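Flavodoxin (Aquifex aeolicus, PDB 2ARK) probably serves as a low-potential electron donor to a number of redox enzymes, carrying its electrons on a bound FMN. Local coordinates at residues D12-T18 with G59-N63; V42-T46 with K70-F74; I86-C92 with F118-F123; T126-K131 with P183-V187. All coordinates share one frame; numbering follows the deposited sequence.

How the contacts relate
Contacts 1, 3 and 4 reach the parallel sheet of the flavodoxin fold, while contact 2 packs helix 69-78 against the loop after strand 35-41. Contact 1 holds a phosphate ion, probably in the FMN phosphate site. Contact 2 touches it, their centres about 13 Å apart: the Met71 methyl lies against Asp12 and Gly59, and Val42 reaches the Asp12 carboxylate. Contact 3 lies about 22 Å from contact 1, centre to centre, with strands 55-61 and 90-97 as sheet neighbours. Contact 4 continues strand 121-128 from contact 3, about 25 Å away centre to centre. Both meet the third subunit. Contacts 2 and 4, about 33 Å apart between centres, lie on opposite sides of the chain's centre.

Contact 1 (D12-T18 with G59-N63); sequences DTRTGNT and GSPTN. With PO4 (phosphate ion), chain G.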
loop_
_atom_site.group_PDB
_atom_site.type_symbol
_atom_site.label_atom_id
_atom_site.label_comp_id
_atom_site.label_asym_id
_atom_site.label_seq_id
_atom_site.Cartn_x
_atom_site.Cartn_y
_atom_site.Cartn_z
ATOM N N ASP A 12 1.607 -10.410 -17.926
ATOM C CA ASP A 12 2.670 -11.369 -17.746
ATOM C C ASP A 12 2.042 -12.620 -17.136
ATOM O O ASP A 12 0.905 -12.579 -16.646
ATOM C CB ASP A 12 3.750 -10.801 -16.830
ATOM C CG ASP A 12 5.058 -11.599 -16.891
ATOM O OD1 ASP A 12 5.140 -12.565 -17.663
ATOM O OD2 ASP A 12 6.004 -11.300 -16.146
ATOM N N THR A 13 2.768 -13.732 -17.156
ATOM C CA THR A 13 2.290 -14.978 -16.547
ATOM C C THR A 13 3.468 -15.943 -16.213
ATOM O O THR A 13 4.458 -16.004 -16.935
ATOM C CB THR A 13 1.194 -15.658 -17.481
ATOM O OG1 THR A 13 0.605 -16.770 -16.811
ATOM C CG2 THR A 13 1.784 -16.119 -18.835
ATOM N N ARG A 14 3.393 -16.669 -15.105
ATOM C CA ARG A 14 4.308 -17.812 -14.942
ATOM C C ARG A 14 3.801 -19.143 -15.458
ATOM O O ARG A 14 4.554 -19.843 -16.130
ATOM C CB ARG A 14 4.943 -17.978 -13.546
ATOM C CG ARG A 14 4.222 -17.400 -12.331
ATOM C CD ARG A 14 4.612 -18.231 -11.037
ATOM N NE ARG A 14 5.842 -17.896 -10.272
ATOM C CZ ARG A 14 6.822 -17.056 -10.632
ATOM N NH1 ARG A 14 6.784 -16.392 -11.799
ATOM N NH2 ARG A 14 7.855 -16.868 -9.799
ATOM N N THR A 15 2.538 -19.473 -15.182
ATOM C CA THR A 15 1.970 -20.793 -15.529
ATOM C C THR A 15 0.836 -20.767 -16.529
ATOM O O THR A 15 0.413 -21.825 -17.007
ATOM C CB THR A 15 1.421 -21.541 -14.302
ATOM O OG1 THR A 15 0.429 -20.719 -13.651
ATOM C CG2 THR A 15 2.544 -21.880 -13.360
ATOM N N GLY A 16 0.310 -19.581 -16.811
ATOM C CA GLY A 16 -0.824 -19.460 -17.698
ATOM C C GLY A 16 -2.070 -18.923 -17.029
ATOM O O GLY A 16 -3.011 -18.536 -17.707
ATOM N N ASN A 17 -2.098 -18.884 -15.704
ATOM C CA ASN A 17 -3.314 -18.522 -14.994
ATOM C C ASN A 17 -3.706 -17.109 -15.306
ATOM O O ASN A 17 -4.867 -16.867 -15.653
ATOM C CB ASN A 17 -3.151 -18.730 -13.501
ATOM C CG ASN A 17 -2.994 -20.193 -13.139
ATOM O OD1 ASN A 17 -3.538 -21.082 -13.805
ATOM N ND2 ASN A 17 -2.235 -20.456 -12.083
ATOM N N THR A 18 -2.741 -16.179 -15.216
ATOM C CA THR A 18 -2.978 -14.783 -15.553
ATOM C C THR A 18 -3.333 -14.592 -17.045
ATOM O O THR A 18 -4.125 -13.682 -17.356
ATOM C CB THR A 18 -1.825 -13.842 -15.079
ATOM O OG1 THR A 18 -1.536 -14.146 -13.707
ATOM C CG2 THR A 18 -2.221 -12.339 -15.165
ATOM N N GLY A 59 -2.164 -7.164 -16.086
ATOM C CA GLY A 59 -2.231 -8.329 -15.210
ATOM C C GLY A 59 -0.889 -8.942 -14.962
ATOM O O GLY A 59 -0.009 -8.930 -15.828
ATOM N N SER A 60 -0.703 -9.467 -13.764
ATOM C CA SER A 60 0.537 -10.113 -13.444
ATOM C C SER A 60 0.255 -11.234 -12.479
ATOM O O SER A 60 -0.672 -11.118 -11.667
ATOM C CB SER A 60 1.456 -9.117 -12.751
ATOM O OG SER A 60 2.684 -9.716 -12.312
ATOM N N PRO A 61 1.077 -12.302 -12.505
ATOM C CA PRO A 61 1.025 -13.223 -11.369
ATOM C C PRO A 61 1.426 -12.462 -10.102
ATOM O O PRO A 61 2.183 -11.482 -10.178
ATOM C CB PRO A 61 2.093 -14.275 -11.725
ATOM C CG PRO A 61 3.021 -13.582 -12.736
ATOM C CD PRO A 61 2.089 -12.681 -13.508
ATOM N N THR A 62 0.933 -12.874 -8.941
ATOM C CA THR A 62 1.428 -12.305 -7.697
ATOM C C THR A 62 2.790 -12.874 -7.437
ATOM O O THR A 62 2.909 -14.029 -7.097
ATOM C CB THR A 62 0.511 -12.682 -6.509
ATOM O OG1 THR A 62 -0.775 -12.118 -6.747
ATOM C CG2 THR A 62 1.057 -12.129 -5.157
ATOM N N ASN A 63 3.822 -12.074 -7.607
ATOM C CA ASN A 63 5.186 -12.550 -7.364
ATOM C C ASN A 63 5.803 -11.808 -6.165
ATOM O O ASN A 63 6.148 -10.617 -6.265
ATOM C CB ASN A 63 6.074 -12.408 -8.618
ATOM C CG ASN A 63 5.690 -13.380 -9.764
ATOM O OD1 ASN A 63 6.137 -13.209 -10.901
ATOM N ND2 ASN A 63 4.901 -14.394 -9.464
HETATM P P PO4 G . 0.338 -17.073 -13.800
HETATM O O1 PO4 G . -0.098 -17.024 -12.355
HETATM O O2 PO4 G . 1.791 -17.321 -13.856
HETATM O O3 PO4 G . -0.264 -18.226 -14.516
HETATM O O4 PO4 G . 0.075 -15.801 -14.499
#
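The Asn63 amide nitrogen lies over the centre of one face of the Arg14 guanidinium, with ND2 3.5 Å above its plane. The side chains approach from opposing sides, and their flat ends are tilted 44° to each other, short of a parallel stack. Arg14 also lays its CG 3.8 Å from CB of Pro61, whose ring turns its CD to the backbone oxygen of Asp12 (CD to O 3.4 Å). One straight backbone bond joins the segments, from Asp12 N to Gly59 O at 3.0 Å. Thr18 works in two directions: with chi1 at -49° its OG1 is turned to the phosphate, while CG2 presses on the Gly59-Ser60 peptide (CG2 to Ser60 N 3.5 Å), which leaves little space for any side chain at position 59. Thr18 N gives the ion a bond of 2.9 Å to O4, and Thr15 OG1 one of 2.7 Å to O3; several other approaches are too short to be trusted. Gly16 N bonds to Thr13 OG1 at 2.8 Å, an ST motif just before the helix. The Thr-Arg-Thr-Gly-Asn-Thr turn matches the loop by which flavodoxins hold the FMN phosphate, so the ion probably marks that site. Asp12 turns its carboxylate to Ser68. The turn leads into helix 17-30 beside strand 55-61, which pairs with strands 5-11 and 90-97, while Ser60 meets Ile111 of helix 104-117.

Contact 2 (V42-T46 with K70-F74); sequences VDEAT and KMKRF
Val42 and Phe74 form the apolar centre, their side chains running antiparallel alongside each other. CG2 of Val42 settles 3.5 Å from CB of Phe74 and also leans on the helix backbone, 3.7 Å from the carbonyl oxygen of Lys70. Next to this, Met71, present as selenomethionine, folds back through two bends so that its methyl CE comes 4.2 Å from Val42 CB. Phe74 holds its CG opposite the backbone nitrogen (chi1 180°), which sends the ring out from the helix to the far end of the loop. There it is met along its rim: Ala45 O lies near the ring plane 3.5 Å from CE1, and Thr46 O is also near that plane, 4.0 Å from CZ. The slightly positive ring hydrogens probably suit these carbonyl oxygens. The Ala45 methyl adds an apolar touch, CB to CE1 at 3.8 Å. Outward, at the solvent side, the extended Lys70 chain crosses Asp43. Its NZ forms a long salt bridge with Asp43 OD1 at 3.8 Å, so the attraction is probably modest; the other carboxylate oxygen is weakly bonded to His41. The contact is thus mainly apolar, with its one charge pair at the exposed margin. The loop joins strand 35-41 to helix 47-52, and Thr46 caps the start of that helix. Ile10 of strand 5-11 packs against Ala45, Met71 and Phe74, so helix 69-78 and the loop meet over this strand, while Met71 also touches Met114 of helix 104-117.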
loop_
_atom_site.group_PDB
_atom_site.type_symbol
_atom_site.label_atom_id
_atom_site.label_comp_id
_atom_site.label_asym_id
_atom_site.label_seq_id
_atom_site.Cartn_x
_atom_site.Cartn_y
_atom_site.Cartn_z
ATOM N N VAL A 42 3.362 -9.360 -22.233
ATOM C CA VAL A 42 4.389 -8.328 -22.064
ATOM C C VAL A 42 5.577 -8.384 -23.075
ATOM O O VAL A 42 6.033 -7.327 -23.529
ATOM C CB VAL A 42 4.902 -8.238 -20.595
ATOM C CG1 VAL A 42 5.626 -9.482 -20.178
ATOM C CG2 VAL A 42 5.809 -7.065 -20.425
ATOM N N ASP A 43 6.060 -9.590 -23.422
ATOM C CA ASP A 43 7.170 -9.760 -24.377
ATOM C C ASP A 43 6.753 -9.388 -25.801
ATOM O O ASP A 43 7.607 -9.125 -26.645
ATOM C CB ASP A 43 7.627 -11.217 -24.481
ATOM C CG ASP A 43 8.201 -11.785 -23.195
ATOM O OD1 ASP A 43 8.799 -11.047 -22.368
ATOM O OD2 ASP A 43 8.049 -13.022 -23.050
ATOM N N GLU A 44 5.450 -9.415 -26.063
ATOM C CA GLU A 44 4.853 -9.077 -27.348
ATOM C C GLU A 44 4.612 -7.571 -27.472
ATOM O O GLU A 44 4.669 -7.029 -28.558
ATOM C CB GLU A 44 3.485 -9.761 -27.387
ATOM C CG GLU A 44 3.090 -10.536 -28.610
ATOM C CD GLU A 44 1.584 -10.974 -28.565
ATOM O OE1 GLU A 44 1.039 -11.297 -27.452
ATOM O OE2 GLU A 44 0.962 -11.006 -29.672
ATOM N N ALA A 45 4.316 -6.910 -26.353
ATOM C CA ALA A 45 3.779 -5.541 -26.319
ATOM C C ALA A 45 4.764 -4.435 -26.683
ATOM O O ALA A 45 5.976 -4.577 -26.498
ATOM C CB ALA A 45 3.162 -5.251 -24.956
ATOM N N THR A 46 4.231 -3.330 -27.199
ATOM C CA THR A 46 5.068 -2.205 -27.611
ATOM C C THR A 46 4.583 -0.897 -26.984
ATOM O O THR A 46 3.433 -0.784 -26.567
ATOM C CB THR A 46 5.078 -2.029 -29.149
ATOM O OG1 THR A 46 3.732 -1.841 -29.602
ATOM C CG2 THR A 46 5.660 -3.242 -29.851
ATOM N N LYS A 70 9.160 -8.696 -15.130
ATOM C CA LYS A 70 9.038 -8.431 -16.564
ATOM C C LYS A 70 7.996 -7.333 -16.810
ATOM O O LYS A 70 8.204 -6.496 -17.678
ATOM C CB LYS A 70 8.794 -9.705 -17.424
ATOM C CG LYS A 70 10.091 -10.456 -17.841
ATOM C CD LYS A 70 9.808 -11.527 -18.884
ATOM C CE LYS A 70 11.010 -12.387 -19.237
ATOM N NZ LYS A 70 10.702 -13.557 -20.184
HETATM N N MSE A 71 6.910 -7.298 -16.038
HETATM C CA MSE A 71 5.968 -6.208 -16.187
HETATM C C MSE A 71 6.548 -4.878 -15.707
HETATM O O MSE A 71 6.387 -3.858 -16.354
HETATM C CB MSE A 71 4.638 -6.511 -15.523
HETATM C CG MSE A 71 3.599 -5.449 -15.793
HETATM SE SE MSE A 71 3.030 -5.386 -17.730
HETATM C CE MSE A 71 2.016 -7.069 -17.850
ATOM N N LYS A 72 7.242 -4.910 -14.577
ATOM C CA LYS A 72 7.956 -3.762 -14.059
ATOM C C LYS A 72 8.981 -3.246 -15.076
ATOM O O LYS A 72 9.093 -2.026 -15.288
ATOM C CB LYS A 72 8.625 -4.135 -12.712
ATOM C CG LYS A 72 9.233 -2.974 -11.968
ATOM C CD LYS A 72 8.173 -2.045 -11.313
ATOM C CE LYS A 72 8.641 -0.580 -11.248
ATOM N NZ LYS A 72 9.980 -0.507 -10.601
ATOM N N ARG A 73 9.704 -4.150 -15.739
ATOM C CA ARG A 73 10.740 -3.726 -16.701
ATOM C C ARG A 73 10.128 -3.057 -17.936
ATOM O O ARG A 73 10.674 -2.095 -18.475
ATOM C CB ARG A 73 11.607 -4.911 -17.099
ATOM C CG ARG A 73 12.714 -4.630 -18.134
ATOM C CD ARG A 73 12.661 -5.769 -19.092
ATOM N NE ARG A 73 13.848 -6.551 -19.042
ATOM C CZ ARG A 73 13.995 -7.798 -19.482
ATOM N NH1 ARG A 73 15.199 -8.321 -19.362
ATOM N NH2 ARG A 73 12.988 -8.531 -19.996
ATOM N N PHE A 74 8.979 -3.559 -18.365
ATOM C CA PHE A 74 8.271 -2.976 -19.463
ATOM C C PHE A 74 7.873 -1.516 -19.177
ATOM O O PHE A 74 8.042 -0.614 -20.032
ATOM C CB PHE A 74 7.030 -3.823 -19.789
ATOM C CG PHE A 74 6.227 -3.282 -20.927
ATOM C CD1 PHE A 74 6.557 -3.618 -22.247
ATOM C CD2 PHE A 74 5.165 -2.418 -20.689
ATOM C CE1 PHE A 74 5.827 -3.098 -23.326
ATOM C CE2 PHE A 74 4.435 -1.896 -21.752
ATOM C CZ PHE A 74 4.768 -2.235 -23.076
#

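Contact 3 (I86-C92 with F118-F123); sequences IDGKIAC and FGFLVF
Phe120 stands with its ring between Lys89 and Phe118. On one face lies CB of Lys89, 3.9 Å from the centroid in a CH-pi contact, the two side chains alongside and aligned; CB of Phe118 covers the opposite face. The ring's edge meets the backbone, Ile86 O lying 3.2 Å from CE1, and Ile86 CD1 closes on CZ at 3.6 Å, its chain crossing the ring on a slant. A serine in place of Phe120 would probably leave the Lys89 methylenes and the Ile86 methyl without their shared partner and open a gap between the strand starts. Phe123 swings its CG between its backbone N and carbonyl carbon (chi1 69°). This lays the ring beneath CB of Cys92, 3.9 Å from the centroid, with the sulfur oblique to it. Ile90 is set nearly perpendicular to Phe123, CG2 to CE1 at 3.6 Å. The strands pair in parallel: Leu121 N to Lys89 O is 2.8 Å and Ala91 N to Leu121 O is 3.0 Å. They open and close the beta-alpha-beta unit built round helix 104-117. Asp87 turns to Thr126 of the third subunit, and Lys89 sends its amine to Ala53 O. Backbone bonds, outside partners and a water shared by Ile86 N, Asp87 OD1 and Phe118 O thus serve the polar groups named, while side chains meet by apolar and CH-pi packing.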
loop_
_atom_site.group_PDB
_atom_site.type_symbol
_atom_site.label_atom_id
_atom_site.label_comp_id
_atom_site.label_asym_id
_atom_site.label_seq_id
_atom_site.Cartn_x
_atom_site.Cartn_y
_atom_site.Cartn_z
ATOM N N ILE A 86 1.760 10.919 -21.393
ATOM C CA ILE A 86 0.604 10.054 -21.633
ATOM C C ILE A 86 -0.399 10.061 -20.485
ATOM O O ILE A 86 -1.120 9.097 -20.317
ATOM C CB ILE A 86 0.987 8.576 -22.021
ATOM C CG1 ILE A 86 1.875 7.934 -20.961
ATOM C CG2 ILE A 86 1.654 8.537 -23.390
ATOM C CD1 ILE A 86 2.120 6.484 -21.163
ATOM N N ASP A 87 -0.446 11.155 -19.717
ATOM C CA ASP A 87 -1.363 11.303 -18.586
ATOM C C ASP A 87 -2.812 11.175 -19.000
ATOM O O ASP A 87 -3.178 11.568 -20.102
ATOM C CB ASP A 87 -1.190 12.667 -17.934
ATOM C CG ASP A 87 0.202 12.886 -17.345
ATOM O OD1 ASP A 87 1.202 12.783 -18.088
ATOM O OD2 ASP A 87 0.282 13.187 -16.138
ATOM N N GLY A 88 -3.639 10.626 -18.108
ATOM C CA GLY A 88 -5.083 10.591 -18.338
ATOM C C GLY A 88 -5.594 9.393 -19.125
ATOM O O GLY A 88 -6.753 9.372 -19.536
ATOM N N LYS A 89 -4.735 8.399 -19.356
ATOM C CA LYS A 89 -5.219 7.096 -19.788
ATOM C C LYS A 89 -5.913 6.501 -18.595
ATOM O O LYS A 89 -5.622 6.895 -17.464
ATOM C CB LYS A 89 -4.097 6.184 -20.302
ATOM C CG LYS A 89 -3.727 6.492 -21.725
ATOM C CD LYS A 89 -2.526 5.710 -22.202
ATOM C CE LYS A 89 -1.860 6.477 -23.336
ATOM N NZ LYS A 89 -2.794 6.700 -24.464
ATOM N N ILE A 90 -6.850 5.589 -18.855
ATOM C CA ILE A 90 -7.631 4.922 -17.828
ATOM C C ILE A 90 -7.107 3.499 -17.719
ATOM O O ILE A 90 -6.909 2.839 -18.747
ATOM C CB ILE A 90 -9.143 4.945 -18.179
ATOM C CG1 ILE A 90 -9.639 6.398 -18.218
ATOM C CG2 ILE A 90 -9.951 4.131 -17.181
ATOM C CD1 ILE A 90 -10.984 6.601 -18.840
ATOM N N ALA A 91 -6.845 3.041 -16.487
ATOM C CA ALA A 91 -6.228 1.729 -16.250
ATOM C C ALA A 91 -6.756 1.040 -15.001
ATOM O O ALA A 91 -7.267 1.689 -14.096
ATOM C CB ALA A 91 -4.712 1.848 -16.172
ATOM N N CYS A 92 -6.650 -0.292 -14.997
ATOM C CA CYS A 92 -6.935 -1.171 -13.847
ATOM C C CYS A 92 -5.941 -2.347 -13.875
ATOM O O CYS A 92 -5.077 -2.391 -14.756
ATOM C CB CYS A 92 -8.365 -1.676 -13.924
ATOM S SG CYS A 92 -8.740 -2.535 -15.493
ATOM N N PHE A 118 2.323 7.098 -13.901
ATOM C CA PHE A 118 2.280 7.636 -15.256
ATOM C C PHE A 118 1.151 8.646 -15.457
ATOM O O PHE A 118 0.885 9.049 -16.589
ATOM C CB PHE A 118 2.139 6.504 -16.278
ATOM C CG PHE A 118 3.440 5.840 -16.645
ATOM C CD1 PHE A 118 3.945 4.787 -15.879
ATOM C CD2 PHE A 118 4.150 6.260 -17.769
ATOM C CE1 PHE A 118 5.141 4.151 -16.222
ATOM C CE2 PHE A 118 5.358 5.647 -18.131
ATOM C CZ PHE A 118 5.847 4.572 -17.347
ATOM N N GLY A 119 0.482 9.033 -14.376
ATOM C CA GLY A 119 -0.546 10.014 -14.431
ATOM C C GLY A 119 -1.860 9.477 -14.953
ATOM O O GLY A 119 -2.745 10.264 -15.330
ATOM N N PHE A 120 -1.994 8.146 -14.981
ATOM C CA PHE A 120 -3.248 7.497 -15.375
ATOM C C PHE A 120 -4.319 7.651 -14.292
ATOM O O PHE A 120 -4.016 7.820 -13.110
ATOM C CB PHE A 120 -3.035 6.001 -15.650
ATOM C CG PHE A 120 -2.061 5.698 -16.764
ATOM C CD1 PHE A 120 -1.590 6.702 -17.616
ATOM C CD2 PHE A 120 -1.665 4.386 -16.987
ATOM C CE1 PHE A 120 -0.732 6.413 -18.657
ATOM C CE2 PHE A 120 -0.806 4.051 -18.032
ATOM C CZ PHE A 120 -0.321 5.072 -18.877
ATOM N N LEU A 121 -5.575 7.609 -14.724
ATOM C CA LEU A 121 -6.728 7.525 -13.831
ATOM C C LEU A 121 -6.981 6.027 -13.636
ATOM O O LEU A 121 -7.244 5.314 -14.625
ATOM C CB LEU A 121 -7.961 8.162 -14.473
ATOM C CG LEU A 121 -8.306 9.653 -14.620
ATOM C CD1 LEU A 121 -8.915 10.172 -13.340
ATOM C CD2 LEU A 121 -7.139 10.563 -15.074
ATOM N N VAL A 122 -6.880 5.547 -12.387
ATOM C CA VAL A 122 -7.059 4.125 -12.073
ATOM C C VAL A 122 -8.278 3.833 -11.195
ATOM O O VAL A 122 -8.795 4.692 -10.480
ATOM C CB VAL A 122 -5.773 3.513 -11.457
ATOM C CG1 VAL A 122 -4.532 3.879 -12.319
ATOM C CG2 VAL A 122 -5.580 3.994 -10.012
ATOM N N PHE A 123 -8.741 2.599 -11.257
ATOM C CA PHE A 123 -9.986 2.230 -10.596
ATOM C C PHE A 123 -9.989 0.703 -10.294
ATOM O O PHE A 123 -9.216 -0.074 -10.881
ATOM C CB PHE A 123 -11.186 2.605 -11.509
ATOM C CG PHE A 123 -11.265 1.764 -12.745
ATOM C CD1 PHE A 123 -10.493 2.065 -13.871
ATOM C CD2 PHE A 123 -12.061 0.622 -12.780
ATOM C CE1 PHE A 123 -10.560 1.254 -15.026
ATOM C CE2 PHE A 123 -12.111 -0.185 -13.924
ATOM C CZ PHE A 123 -11.346 0.124 -15.026
HETATM O O HOH W 1 2.561 10.514 -18.356
#

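Contact 4 (T126-K131 with P183-V187); sequences TDYVGK and PARFV
Arg185 grips Asp127 edge-on: NE gives OD1 a bond of 2.9 Å, nearly straight at 167°, with OD1 in the guanidinium plane but approached from above the plane of its own carboxylate. NH1 adds a weak bond to Thr126 OG1 at 2.7 Å, also at the guanidinium edge. The bend at chi3 (54°) turns the group back to these two, and Phe186 CE1 sits over one of its faces. An alanine in place of Arg185 would probably leave the Asp127 carboxylate without one of its positive mates and Phe186 CE1 without the guanidinium face it rests on. Tyr128 and Phe186 touch obliquely, CD1 to CD2 at 4.1 Å, while Val187 N bonds to Tyr128 O at 3.1 Å. Water 2 ties the same oxygen to Ala184 O. Further out, Arg156 and Arg160 of helix 148-168 hold Asp127 OD2, Ile179 O takes Arg185 NH2, and Asp87 of the third subunit bonds to Thr126 OG1 and pairs with Arg185 NH1. The C-terminal tail after helix 175-181 is docked on the end of strand 121-128 by the Arg185-Asp127 salt bridge and a single Tyr128-Phe186 beta bridge, next to the classic beta bulge in which Val129 and Gly130 both face Phe133.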
loop_
_atom_site.group_PDB
_atom_site.type_symbol
_atom_site.label_atom_id
_atom_site.label_comp_id
_atom_site.label_asym_id
_atom_site.label_seq_id
_atom_site.Cartn_x
_atom_site.Cartn_y
_atom_site.Cartn_z
ATOM N N THR A 126 -16.776 -2.133 -7.892
ATOM C CA THR A 126 -17.648 -2.390 -6.733
ATOM C C THR A 126 -18.499 -3.648 -6.899
ATOM O O THR A 126 -18.820 -4.320 -5.923
ATOM C CB THR A 126 -18.603 -1.223 -6.499
ATOM O OG1 THR A 126 -19.169 -0.836 -7.745
ATOM C CG2 THR A 126 -17.869 -0.014 -5.879
ATOM N N ASP A 127 -18.877 -3.946 -8.137
ATOM C CA ASP A 127 -19.751 -5.088 -8.450
ATOM C C ASP A 127 -19.435 -6.350 -7.664
ATOM O O ASP A 127 -18.285 -6.755 -7.552
ATOM C CB ASP A 127 -19.695 -5.433 -9.945
ATOM C CG ASP A 127 -20.107 -4.285 -10.807
ATOM O OD1 ASP A 127 -20.112 -3.128 -10.293
ATOM O OD2 ASP A 127 -20.442 -4.543 -11.982
ATOM N N TYR A 128 -20.489 -6.948 -7.112
ATOM C CA TYR A 128 -20.414 -8.315 -6.644
ATOM C C TYR A 128 -20.922 -9.244 -7.725
ATOM O O TYR A 128 -22.049 -9.153 -8.223
ATOM C CB TYR A 128 -21.195 -8.524 -5.383
ATOM C CG TYR A 128 -20.437 -8.227 -4.134
ATOM C CD1 TYR A 128 -20.018 -6.917 -3.835
ATOM C CD2 TYR A 128 -20.178 -9.242 -3.207
ATOM C CE1 TYR A 128 -19.335 -6.625 -2.639
ATOM C CE2 TYR A 128 -19.520 -8.969 -2.007
ATOM C CZ TYR A 128 -19.099 -7.658 -1.737
ATOM O OH TYR A 128 -18.465 -7.398 -0.559
ATOM N N VAL A 129 -20.054 -10.162 -8.050
ATOM C CA VAL A 129 -20.156 -10.957 -9.210
ATOM C C VAL A 129 -20.511 -12.344 -8.661
ATOM O O VAL A 129 -20.949 -13.241 -9.371
ATOM C CB VAL A 129 -18.797 -10.782 -9.898
ATOM C CG1 VAL A 129 -17.945 -12.036 -9.906
ATOM C CG2 VAL A 129 -18.922 -9.999 -11.203
ATOM N N GLY A 130 -20.364 -12.469 -7.352
ATOM C CA GLY A 130 -20.809 -13.627 -6.586
ATOM C C GLY A 130 -21.164 -13.131 -5.194
ATOM O O GLY A 130 -20.766 -12.039 -4.793
ATOM N N LYS A 131 -21.906 -13.937 -4.455
ATOM C CA LYS A 131 -22.452 -13.542 -3.154
ATOM C C LYS A 131 -21.343 -13.013 -2.233
ATOM O O LYS A 131 -21.550 -12.044 -1.499
ATOM C CB LYS A 131 -23.155 -14.743 -2.529
ATOM C CG LYS A 131 -24.224 -14.431 -1.537
ATOM C CD LYS A 131 -25.014 -15.729 -1.299
ATOM C CE LYS A 131 -26.495 -15.479 -0.996
ATOM N NZ LYS A 131 -27.255 -16.693 -1.308
ATOM N N PRO A 183 -29.255 -3.124 -11.155
ATOM C CA PRO A 183 -29.325 -4.120 -10.071
ATOM C C PRO A 183 -28.500 -5.416 -10.294
ATOM O O PRO A 183 -28.118 -6.069 -9.322
ATOM C CB PRO A 183 -30.827 -4.412 -9.945
ATOM C CG PRO A 183 -31.404 -4.059 -11.271
ATOM C CD PRO A 183 -30.545 -2.970 -11.857
ATOM N N ALA A 184 -28.226 -5.774 -11.547
ATOM C CA ALA A 184 -27.392 -6.938 -11.859
ATOM C C ALA A 184 -25.933 -6.858 -11.340
ATOM O O ALA A 184 -25.252 -7.887 -11.248
ATOM C CB ALA A 184 -27.395 -7.207 -13.360
ATOM N N ARG A 185 -25.454 -5.657 -11.013
ATOM C CA ARG A 185 -24.079 -5.465 -10.536
ATOM C C ARG A 185 -23.834 -6.097 -9.159
ATOM O O ARG A 185 -22.693 -6.236 -8.713
ATOM C CB ARG A 185 -23.722 -3.976 -10.510
ATOM C CG ARG A 185 -23.550 -3.345 -11.872
ATOM C CD ARG A 185 -23.489 -1.850 -11.747
ATOM N NE ARG A 185 -22.451 -1.466 -10.784
ATOM C CZ ARG A 185 -22.497 -0.434 -9.940
ATOM N NH1 ARG A 185 -21.468 -0.250 -9.129
ATOM N NH2 ARG A 185 -23.550 0.395 -9.881
ATOM N N PHE A 186 -24.910 -6.476 -8.485
ATOM C CA PHE A 186 -24.821 -7.014 -7.125
ATOM C C PHE A 186 -25.639 -8.282 -6.961
ATOM O O PHE A 186 -26.867 -8.243 -6.860
ATOM C CB PHE A 186 -25.175 -5.928 -6.098
ATOM C CG PHE A 186 -24.283 -4.736 -6.210
ATOM C CD1 PHE A 186 -24.688 -3.607 -6.940
ATOM C CD2 PHE A 186 -22.999 -4.773 -5.665
ATOM C CE1 PHE A 186 -23.836 -2.513 -7.092
ATOM C CE2 PHE A 186 -22.150 -3.698 -5.813
ATOM C CZ PHE A 186 -22.565 -2.560 -6.534
ATOM N N VAL A 187 -24.917 -9.401 -6.962
ATOM C CA VAL A 187 -25.491 -10.723 -6.824
ATOM C C VAL A 187 -26.016 -10.984 -5.408
ATOM O O VAL A 187 -27.164 -11.420 -5.236
ATOM C CB VAL A 187 -24.464 -11.789 -7.193
ATOM C CG1 VAL A 187 -24.839 -13.135 -6.561
ATOM C CG2 VAL A 187 -24.363 -11.912 -8.713
HETATM O O HOH W 2 -22.810 -8.685 -10.737
#